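Local coordinates for protein glutamate--tRNA ligase (Elizabethkingia anophelis, PDB 6B1Z) that probably charges its cognate tRNA with glutamate in an ATP-dependent reaction, as a class I aminoacyl-tRNA synthetase, at residues 135-140 with 195-200; 171-176 with 191-196; 177-182 with 235-240. One frame throughout, in Å; residues are numbered along the deposited sequence.

Contact 1 of 3, residues 135-140 with 195-200; sequences VFAYNY and TLDDKV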
loop_
_atom_site.group_PDB
_atom_site.type_symbol
_atom_site.label_atom_id
_atom_site.label_comp_id
_atom_site.label_asym_id
_atom_site.label_seq_id
_atom_site.Cartn_x
_atom_site.Cartn_y
_atom_site.Cartn_z
ATOM N N VAL A 135 -34.555 1.822 -6.601
ATOM C CA VAL A 135 -33.527 0.819 -6.861
ATOM C C VAL A 135 -34.037 -0.524 -6.356
ATOM O O VAL A 135 -34.365 -0.663 -5.171
ATOM C CB VAL A 135 -32.181 1.176 -6.209
ATOM C CG1 VAL A 135 -31.165 0.073 -6.451
ATOM C CG2 VAL A 135 -31.656 2.494 -6.758
ATOM N N PHE A 136 -34.090 -1.510 -7.250
ATOM C CA PHE A 136 -34.558 -2.840 -6.873
ATOM C C PHE A 136 -33.634 -3.491 -5.851
ATOM O O PHE A 136 -32.405 -3.411 -5.951
ATOM C CB PHE A 136 -34.664 -3.731 -8.118
ATOM C CG PHE A 136 -34.827 -5.190 -7.798
ATOM C CD1 PHE A 136 -36.020 -5.663 -7.275
ATOM C CD2 PHE A 136 -33.793 -6.085 -8.022
ATOM C CE1 PHE A 136 -36.177 -6.997 -6.969
ATOM C CE2 PHE A 136 -33.944 -7.419 -7.712
ATOM C CZ PHE A 136 -35.138 -7.875 -7.189
ATOM N N ALA A 137 -34.246 -4.135 -4.857
ATOM C CA ALA A 137 -33.570 -5.026 -3.924
ATOM C C ALA A 137 -34.387 -6.302 -3.802
ATOM O O ALA A 137 -35.609 -6.244 -3.643
ATOM C CB ALA A 137 -33.396 -4.386 -2.540
ATOM N N TYR A 138 -33.716 -7.446 -3.906
ATOM C CA TYR A 138 -34.346 -8.743 -3.679
ATOM C C TYR A 138 -34.462 -8.925 -2.173
ATOM O O TYR A 138 -33.453 -9.149 -1.495
ATOM C CB TYR A 138 -33.490 -9.839 -4.316
ATOM C CG TYR A 138 -34.232 -11.078 -4.806
ATOM C CD1 TYR A 138 -35.029 -11.828 -3.949
ATOM C CD2 TYR A 138 -34.107 -11.506 -6.132
ATOM C CE1 TYR A 138 -35.695 -12.975 -4.396
ATOM C CE2 TYR A 138 -34.760 -12.646 -6.589
ATOM C CZ TYR A 138 -35.565 -13.367 -5.715
ATOM O OH TYR A 138 -36.207 -14.489 -6.174
ATOM N N ASN A 139 -35.671 -8.803 -1.628
ATOM C CA ASN A 139 -35.815 -8.693 -0.176
ATOM C C ASN A 139 -37.207 -9.168 0.229
ATOM O O ASN A 139 -37.955 -9.727 -0.580
ATOM C CB ASN A 139 -35.536 -7.253 0.284
ATOM C CG ASN A 139 -36.525 -6.244 -0.298
ATOM O OD1 ASN A 139 -37.530 -6.615 -0.913
ATOM N ND2 ASN A 139 -36.244 -4.963 -0.096
ATOM N N TYR A 140 -37.565 -8.930 1.492
ATOM C CA TYR A 140 -38.872 -9.372 1.972
ATOM C C TYR A 140 -40.005 -8.794 1.128
ATOM O O TYR A 140 -40.997 -9.480 0.859
ATOM C CB TYR A 140 -39.046 -8.983 3.442
ATOM C CG TYR A 140 -40.274 -9.607 4.057
ATOM C CD1 TYR A 140 -41.525 -9.036 3.869
ATOM C CD2 TYR A 140 -40.187 -10.778 4.808
ATOM C CE1 TYR A 140 -42.650 -9.601 4.412
ATOM C CE2 TYR A 140 -41.316 -11.359 5.351
ATOM C CZ TYR A 140 -42.542 -10.756 5.154
ATOM O OH TYR A 140 -43.694 -11.305 5.686
ATOM N N THR A 195 -34.090 -3.278 6.130
ATOM C CA THR A 195 -33.191 -2.514 5.273
ATOM C C THR A 195 -32.218 -3.398 4.500
ATOM O O THR A 195 -31.407 -2.870 3.722
ATOM C CB THR A 195 -32.381 -1.492 6.099
ATOM O OG1 THR A 195 -31.426 -2.173 6.923
ATOM C CG2 THR A 195 -33.289 -0.614 6.976
ATOM N N LEU A 196 -32.265 -4.714 4.694
ATOM C CA LEU A 196 -31.275 -5.637 4.155
ATOM C C LEU A 196 -31.905 -6.537 3.097
ATOM O O LEU A 196 -33.130 -6.652 2.989
ATOM C CB LEU A 196 -30.665 -6.471 5.283
ATOM C CG LEU A 196 -30.081 -5.663 6.449
ATOM C CD1 LEU A 196 -29.597 -6.602 7.544
ATOM C CD2 LEU A 196 -28.948 -4.728 5.960
ATOM N N ASP A 197 -31.061 -7.205 2.306
ATOM C CA ASP A 197 -31.496 -7.965 1.141
ATOM C C ASP A 197 -31.259 -9.456 1.327
ATOM O O ASP A 197 -30.432 -9.881 2.149
ATOM C CB ASP A 197 -30.762 -7.507 -0.125
ATOM C CG ASP A 197 -30.889 -6.024 -0.370
ATOM O OD1 ASP A 197 -31.851 -5.424 0.142
ATOM O OD2 ASP A 197 -30.030 -5.461 -1.081
ATOM N N ASP A 198 -31.974 -10.245 0.520
ATOM C CA ASP A 198 -31.851 -11.704 0.486
ATOM C C ASP A 198 -30.632 -12.089 -0.363
ATOM O O ASP A 198 -30.756 -12.582 -1.489
ATOM C CB ASP A 198 -33.107 -12.337 -0.113
ATOM C CG ASP A 198 -34.368 -12.175 0.748
ATOM O OD1 ASP A 198 -34.291 -11.744 1.913
ATOM O OD2 ASP A 198 -35.449 -12.504 0.206
ATOM N N LYS A 199 -29.436 -11.869 0.193
ATOM C CA LYS A 199 -28.226 -11.983 -0.613
ATOM C C LYS A 199 -28.013 -13.415 -1.080
ATOM O O LYS A 199 -28.339 -14.381 -0.385
ATOM C CB LYS A 199 -26.995 -11.510 0.170
ATOM C CG LYS A 199 -26.979 -9.990 0.429
ATOM C CD LYS A 199 -25.560 -9.393 0.298
ATOM C CE LYS A 199 -25.587 -7.854 0.264
ATOM N NZ LYS A 199 -24.959 -7.238 1.483
ATOM N N VAL A 200 -27.415 -13.540 -2.265
ATOM C CA VAL A 200 -27.067 -14.855 -2.788
ATOM C C VAL A 200 -25.945 -15.450 -1.948
ATOM O O VAL A 200 -24.909 -14.804 -1.716
ATOM C CB VAL A 200 -26.650 -14.767 -4.260
ATOM C CG1 VAL A 200 -26.154 -16.139 -4.749
ATOM C CG2 VAL A 200 -27.802 -14.284 -5.125
HETATM O O HOH W 1 -34.243 -4.264 1.829
HETATM O O HOH W 2 -35.824 -7.639 3.626
#

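Contact 2 of 3, residues 171-176 with 191-196; sequences FKMPLD and VNTNTL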
loop_
_atom_site.group_PDB
_atom_site.type_symbol
_atom_site.label_atom_id
_atom_site.label_comp_id
_atom_site.label_asym_id
_atom_site.label_seq_id
_atom_site.Cartn_x
_atom_site.Cartn_y
_atom_site.Cartn_z
ATOM N N PHE A 171 -30.155 -16.054 1.055
ATOM C CA PHE A 171 -30.482 -15.909 2.463
ATOM C C PHE A 171 -31.893 -15.341 2.598
ATOM O O PHE A 171 -32.267 -14.433 1.861
ATOM C CB PHE A 171 -29.478 -14.965 3.128
ATOM C CG PHE A 171 -29.681 -14.815 4.604
ATOM C CD1 PHE A 171 -29.204 -15.777 5.485
ATOM C CD2 PHE A 171 -30.340 -13.699 5.115
ATOM C CE1 PHE A 171 -29.372 -15.630 6.855
ATOM C CE2 PHE A 171 -30.514 -13.549 6.485
ATOM C CZ PHE A 171 -30.055 -14.514 7.351
ATOM N N LYS A 172 -32.671 -15.866 3.548
ATOM C CA LYS A 172 -34.026 -15.352 3.801
ATOM C C LYS A 172 -33.976 -14.319 4.928
ATOM O O LYS A 172 -33.985 -14.667 6.114
ATOM C CB LYS A 172 -34.974 -16.497 4.131
ATOM C CG LYS A 172 -36.442 -16.078 4.224
ATOM C CD LYS A 172 -37.298 -17.295 4.561
ATOM C CE LYS A 172 -38.762 -16.926 4.670
ATOM N NZ LYS A 172 -39.056 -16.253 5.956
ATOM N N MET A 173 -33.945 -13.041 4.562
ATOM C CA MET A 173 -33.849 -11.993 5.573
ATOM C C MET A 173 -35.079 -12.030 6.469
ATOM O O MET A 173 -36.210 -12.036 5.956
ATOM C CB MET A 173 -33.745 -10.607 4.946
ATOM C CG MET A 173 -32.358 -10.062 4.892
ATOM S SD MET A 173 -31.623 -9.832 6.527
ATOM C CE MET A 173 -29.914 -9.888 5.960
ATOM N N PRO A 174 -34.904 -12.065 7.793
ATOM C CA PRO A 174 -36.049 -12.007 8.708
ATOM C C PRO A 174 -36.894 -10.758 8.498
ATOM O O PRO A 174 -36.399 -9.712 8.071
ATOM C CB PRO A 174 -35.390 -11.988 10.098
ATOM C CG PRO A 174 -34.054 -12.645 9.901
ATOM C CD PRO A 174 -33.621 -12.305 8.489
ATOM N N LEU A 175 -38.185 -10.892 8.811
ATOM C CA LEU A 175 -39.113 -9.761 8.835
ATOM C C LEU A 175 -38.895 -8.900 10.083
ATOM O O LEU A 175 -39.007 -9.390 11.213
ATOM C CB LEU A 175 -40.550 -10.278 8.780
ATOM C CG LEU A 175 -41.664 -9.217 8.898
ATOM C CD1 LEU A 175 -41.541 -8.190 7.785
ATOM C CD2 LEU A 175 -43.041 -9.852 8.899
ATOM N N ASP A 176 -38.598 -7.609 9.874
ATOM C CA ASP A 176 -38.667 -6.589 10.925
ATOM C C ASP A 176 -37.979 -7.035 12.219
ATOM O O ASP A 176 -38.561 -7.058 13.304
ATOM C CB ASP A 176 -40.135 -6.220 11.175
ATOM C CG ASP A 176 -40.302 -5.008 12.083
ATOM O OD1 ASP A 176 -39.327 -4.267 12.295
ATOM O OD2 ASP A 176 -41.426 -4.801 12.615
ATOM N N VAL A 191 -29.332 -2.408 13.368
ATOM C CA VAL A 191 -29.802 -2.453 11.978
ATOM C C VAL A 191 -31.110 -3.240 11.947
ATOM O O VAL A 191 -31.155 -4.341 12.505
ATOM C CB VAL A 191 -28.757 -3.147 11.074
ATOM C CG1 VAL A 191 -29.304 -3.445 9.658
ATOM C CG2 VAL A 191 -27.443 -2.351 11.025
ATOM N N ASN A 192 -32.136 -2.736 11.267
ATOM C CA ASN A 192 -33.342 -3.519 11.047
ATOM C C ASN A 192 -33.196 -4.330 9.763
ATOM O O ASN A 192 -32.788 -3.800 8.721
ATOM C CB ASN A 192 -34.577 -2.607 10.979
ATOM C CG ASN A 192 -35.884 -3.392 11.066
ATOM O OD1 ASN A 192 -36.212 -4.169 10.170
ATOM N ND2 ASN A 192 -36.622 -3.197 12.153
ATOM N N THR A 193 -33.552 -5.617 9.831
ATOM C CA THR A 193 -33.453 -6.473 8.653
ATOM C C THR A 193 -34.304 -5.991 7.478
ATOM O O THR A 193 -34.037 -6.383 6.338
ATOM C CB THR A 193 -33.829 -7.918 9.010
ATOM O OG1 THR A 193 -35.125 -7.961 9.626
ATOM C CG2 THR A 193 -32.825 -8.483 9.969
ATOM N N ASN A 194 -35.327 -5.166 7.725
ATOM C CA ASN A 194 -36.087 -4.630 6.605
ATOM C C ASN A 194 -35.243 -3.764 5.675
ATOM O O ASN A 194 -35.663 -3.512 4.539
ATOM C CB ASN A 194 -37.268 -3.795 7.109
ATOM C CG ASN A 194 -38.377 -4.625 7.717
ATOM O OD1 ASN A 194 -38.414 -5.845 7.587
ATOM N ND2 ASN A 194 -39.305 -3.949 8.385
ATOM N N THR A 195 -34.090 -3.278 6.130
ATOM C CA THR A 195 -33.191 -2.514 5.273
ATOM C C THR A 195 -32.218 -3.398 4.500
ATOM O O THR A 195 -31.407 -2.870 3.722
ATOM C CB THR A 195 -32.381 -1.492 6.099
ATOM O OG1 THR A 195 -31.426 -2.173 6.923
ATOM C CG2 THR A 195 -33.289 -0.614 6.976
ATOM N N LEU A 196 -32.265 -4.714 4.694
ATOM C CA LEU A 196 -31.275 -5.637 4.155
ATOM C C LEU A 196 -31.905 -6.537 3.097
ATOM O O LEU A 196 -33.130 -6.652 2.989
ATOM C CB LEU A 196 -30.665 -6.471 5.283
ATOM C CG LEU A 196 -30.081 -5.663 6.449
ATOM C CD1 LEU A 196 -29.597 -6.602 7.544
ATOM C CD2 LEU A 196 -28.948 -4.728 5.960
HETATM O O HOH W 3 -37.170 -8.013 6.055
#

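Contact 3 of 3, residues 177-182 with 235-240; sequences RIINLN and SMALHV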
loop_
_atom_site.group_PDB
_atom_site.type_symbol
_atom_site.label_atom_id
_atom_site.label_comp_id
_atom_site.label_asym_id
_atom_site.label_seq_id
_atom_site.Cartn_x
_atom_site.Cartn_y
_atom_site.Cartn_z
ATOM N N ARG A 177 -36.703 -7.392 12.086
ATOM C CA ARG A 177 -35.910 -7.831 13.218
ATOM C C ARG A 177 -34.775 -6.842 13.433
ATOM O O ARG A 177 -34.118 -6.432 12.468
ATOM C CB ARG A 177 -35.383 -9.250 12.971
ATOM C CG ARG A 177 -34.602 -9.802 14.149
ATOM C CD ARG A 177 -34.183 -11.259 13.910
ATOM N NE ARG A 177 -33.149 -11.615 14.870
ATOM C CZ ARG A 177 -32.454 -12.749 14.815
ATOM N NH1 ARG A 177 -32.743 -13.652 13.886
ATOM N NH2 ARG A 177 -31.495 -12.984 15.704
ATOM N N ILE A 178 -34.555 -6.453 14.690
ATOM C CA ILE A 178 -33.464 -5.547 15.038
ATOM C C ILE A 178 -32.230 -6.376 15.375
ATOM O O ILE A 178 -32.272 -7.221 16.276
ATOM C CB ILE A 178 -33.851 -4.641 16.211
ATOM C CG1 ILE A 178 -35.038 -3.776 15.817
ATOM C CG2 ILE A 178 -32.656 -3.787 16.621
ATOM C CD1 ILE A 178 -35.634 -3.010 16.970
ATOM N N ILE A 179 -31.146 -6.149 14.641
ATOM C CA ILE A 179 -29.868 -6.804 14.883
ATOM C C ILE A 179 -28.982 -5.816 15.626
ATOM O O ILE A 179 -28.727 -4.709 15.133
ATOM C CB ILE A 179 -29.212 -7.247 13.566
ATOM C CG1 ILE A 179 -30.197 -8.023 12.677
ATOM C CG2 ILE A 179 -27.973 -8.089 13.865
ATOM C CD1 ILE A 179 -30.792 -9.255 13.332
ATOM N N ASN A 180 -28.507 -6.199 16.813
ATOM C CA ASN A 180 -27.610 -5.345 17.595
ATOM C C ASN A 180 -26.174 -5.804 17.365
ATOM O O ASN A 180 -25.808 -6.924 17.745
ATOM C CB ASN A 180 -27.977 -5.389 19.074
ATOM C CG ASN A 180 -29.395 -4.920 19.325
ATOM O OD1 ASN A 180 -29.785 -3.842 18.889
ATOM N ND2 ASN A 180 -30.180 -5.741 20.017
ATOM N N LEU A 181 -25.375 -4.944 16.731
ATOM C CA LEU A 181 -24.002 -5.241 16.341
ATOM C C LEU A 181 -23.014 -4.525 17.256
ATOM O O LEU A 181 -23.320 -3.500 17.873
ATOM C CB LEU A 181 -23.758 -4.837 14.880
ATOM C CG LEU A 181 -24.655 -5.642 13.925
ATOM C CD1 LEU A 181 -24.606 -5.098 12.521
ATOM C CD2 LEU A 181 -24.251 -7.108 13.936
ATOM N N ASN A 182 -21.819 -5.095 17.364
ATOM C CA ASN A 182 -20.775 -4.522 18.206
ATOM C C ASN A 182 -19.458 -4.701 17.470
ATOM O O ASN A 182 -18.982 -5.832 17.326
ATOM C CB ASN A 182 -20.736 -5.209 19.574
ATOM C CG ASN A 182 -19.863 -4.486 20.574
ATOM O OD1 ASN A 182 -19.173 -3.535 20.238
ATOM N ND2 ASN A 182 -19.905 -4.931 21.826
ATOM N N SER A 235 -22.595 -5.370 5.331
ATOM C CA SER A 235 -22.850 -6.809 5.312
ATOM C C SER A 235 -22.661 -7.480 6.667
ATOM O O SER A 235 -22.861 -8.702 6.776
ATOM C CB SER A 235 -21.930 -7.482 4.287
ATOM O OG SER A 235 -22.169 -6.945 3.001
ATOM N N MET A 236 -22.243 -6.734 7.687
ATOM C CA MET A 236 -21.959 -7.349 8.977
ATOM C C MET A 236 -23.202 -8.005 9.581
ATOM O O MET A 236 -23.106 -9.093 10.167
ATOM C CB MET A 236 -21.365 -6.308 9.925
ATOM C CG MET A 236 -20.917 -6.903 11.245
ATOM S SD MET A 236 -20.247 -5.615 12.321
ATOM C CE MET A 236 -20.076 -6.534 13.843
ATOM N N ALA A 237 -24.371 -7.362 9.464
ATOM C CA ALA A 237 -25.589 -7.966 9.997
ATOM C C ALA A 237 -25.871 -9.307 9.331
ATOM O O ALA A 237 -26.183 -10.294 10.008
ATOM C CB ALA A 237 -26.775 -7.007 9.819
ATOM N N LEU A 238 -25.755 -9.370 7.997
ATOM C CA LEU A 238 -25.891 -10.642 7.298
ATOM C C LEU A 238 -24.925 -11.680 7.848
ATOM O O LEU A 238 -25.297 -12.836 8.075
ATOM C CB LEU A 238 -25.649 -10.442 5.799
ATOM C CG LEU A 238 -25.555 -11.743 4.986
ATOM C CD1 LEU A 238 -26.908 -12.495 4.974
ATOM C CD2 LEU A 238 -25.095 -11.432 3.574
ATOM N N HIS A 239 -23.666 -11.298 8.035
ATOM C CA HIS A 239 -22.681 -12.282 8.471
ATOM C C HIS A 239 -23.012 -12.822 9.850
ATOM O O HIS A 239 -22.924 -14.036 10.081
ATOM C CB HIS A 239 -21.289 -11.659 8.433
ATOM C CG HIS A 239 -20.898 -11.231 7.057
ATOM N ND1 HIS A 239 -19.940 -10.265 6.805
ATOM C CD2 HIS A 239 -21.370 -11.619 5.850
ATOM C CE1 HIS A 239 -19.828 -10.096 5.497
ATOM N NE2 HIS A 239 -20.670 -10.919 4.894
ATOM N N VAL A 240 -23.404 -11.941 10.772
ATOM C CA VAL A 240 -23.796 -12.383 12.106
ATOM C C VAL A 240 -25.009 -13.303 12.025
ATOM O O VAL A 240 -25.059 -14.338 12.698
ATOM C CB VAL A 240 -24.036 -11.158 13.012
ATOM C CG1 VAL A 240 -24.762 -11.540 14.301
ATOM C CG2 VAL A 240 -22.692 -10.494 13.318
#

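Contact 1 of 3, residues 135-140 with 195-200
Tyr138 O accepts a hydrogen bond from Asp198 N at 2.7 Å. This is the single direct hydrogen bond between the two loops. Asp197 CB lies beside the same carbonyl oxygen, at 3.4 Å. In one of its two conformers, Asp197 OD1 rests 3.3 Å from the Ala137 methyl CB. An inverse gamma turn is centred on Asp198, closed by a weak bond from Lys199 N to Asp197 O. The Asp198 carboxylate runs alongside the backbone of Asn139. There OD2 comes to the edge of the Tyr138 ring, near the ring plane, 4.2 Å from CD1. Outside the two loops, Asp198 OD2 accepts from Tyr113 OH and forms a salt bridge with Arg143, two partners for a buried carboxylate. Two waters extend the join. One links Asn139 ND2 to Leu196 O, and the other links Tyr140 N to that same oxygen. Asn139 CG lies between its backbone N and carbonyl carbon (chi1 62°), which turns ND2 to the first water. Asn139 CB lies 3.7 Å from Leu196 O. The contact joins the loop between helices 119-131 and 154-162 to the loop between strands 187-192 and 200-202. The Tyr138 side chain reaches strand 112-115 and helix 119-131.

Contact 2 of 3, residues 171-176 with 191-196
Asn192, Thr193 and Asn194 bind the 171-176 loop at three points, through Asp176 and Pro174. Asn192 ND2 donates to Asp176 OD1 at 2.9 Å and meets it nearly along the carboxylate C-O direction. The oxygen lies close to the amide plane, and the carboxylate and amide planes are only 25° apart. Asp176 CG stands anti to its backbone N (chi1 -171°), which carries the carboxylate out to this amide. Two residues on, Asn194 OD1 accepts from Asp176 N at 2.9 Å. The donor here lies well above the plane of the amide carbonyl, and the bond is bent. The Asn194 ND2 end lies against Asp176 CB. The third bond is the shortest. Thr193 OG1 donates to Pro174 O at 2.7 Å, again from above the carbonyl plane. A water makes a further bridge between Pro174 O and Asn194 OD1.

The setting is the open end of a hairpin. Strands 178-183 and 187-192 form it, antiparallel, with one segment entering and one leaving. Arg177 and Thr193 continue the pairing there, and Thr193 OG1 also accepts from Arg177 N. The exit turns at once. Asn192 OD1 accepts from Asn194 N in an Asx turn, and 193-195 form a short 3-10 segment. Asn192 O takes both Thr195 N and Thr195 OG1.

The apolar part is the work of Met173. A bend at chi2 (-62°) brings its thioether across Leu196 and Thr193. Met173 CE rests 3.6 Å from Leu196 CB, with Leu196 CD1 hardly farther. Met173 SD lies 3.8 Å from Thr193 CB. Leu196 also touches Ala237 of helix 236-246.

Contact 3 of 3, residues 177-182 with 235-240
Leu181 of the strand and Ala237 of the helix meet where a beta hairpin lies on a helix of the catalytic domain. Strand 178-182 belongs to the two-stranded antiparallel sheet with 187-192. Helix 236-240 is the start of helix 236-246. By comparison with other glutamyl-tRNA synthetases, the hairpin probably belongs to the insertion in the Rossmann fold, and the helix to the second half of that fold. The two short axes run at 100° to each other and come within 9.3 Å. No hydrogen bond crosses the contact, and the side chains meet through apolar groups.

The tight part centres on Leu181. Its CG is anti to the carbonyl carbon (chi1 -62°), and the two methyls reach two helix positions about one turn apart, Ala237 and Val240. Leu181 CD1 sits over the helix backbone, 3.8 Å from Ala237 N, and also meets the Ala237 methyl. Leu181 CD2 lies 3.8 Å from Val240 CG2. The Leu181 and Val240 side chains lie side by side and run opposite ways. Across the two backbones, the CA atoms of Ile179 and Ala237 are the nearest pair.

Toward Arg177 the fit is looser. Ile179 also points at the helix, yet its CG2 stays 4.4 Å from Ala237 CB. It packs in addition on Leu241, one turn farther along the helix. The other face of the strand carries Ile178, Asn180 and Asn182, which are exposed. Asn182 points away from the helix, and its side chain is about 6 Å from a bound magnesium ion. The backbone of Asn182 still takes part. Met236 has a fully extended chain. Its terminal methyl CE packs 4.2 Å from Leu181 CB and comes to 3.7 Å from Asn182 O.

From the N terminus, the loop 135-140 comes first. Contact 1 closes a long loop from it to 195-200. Contact 2 closes a much shorter one, from 171-176 to 191-196, holding little more than the hairpin of strands 178-183 and 187-192. It falls within the span of contact 1, and both end on a run that shares Thr195 and Leu196. Contact 3 starts inside both spans and ends beyond them on helix 236-246, so it crosses both. Asp198 OD1 to Met173 N, probably a hydrogen bond, ties contact 1 to contact 2. Leu196 against Ala237 joins both to contact 3. Together they join loops 135-140, 171-176 and 193-200 to one another and to the hairpin on helix 236-246.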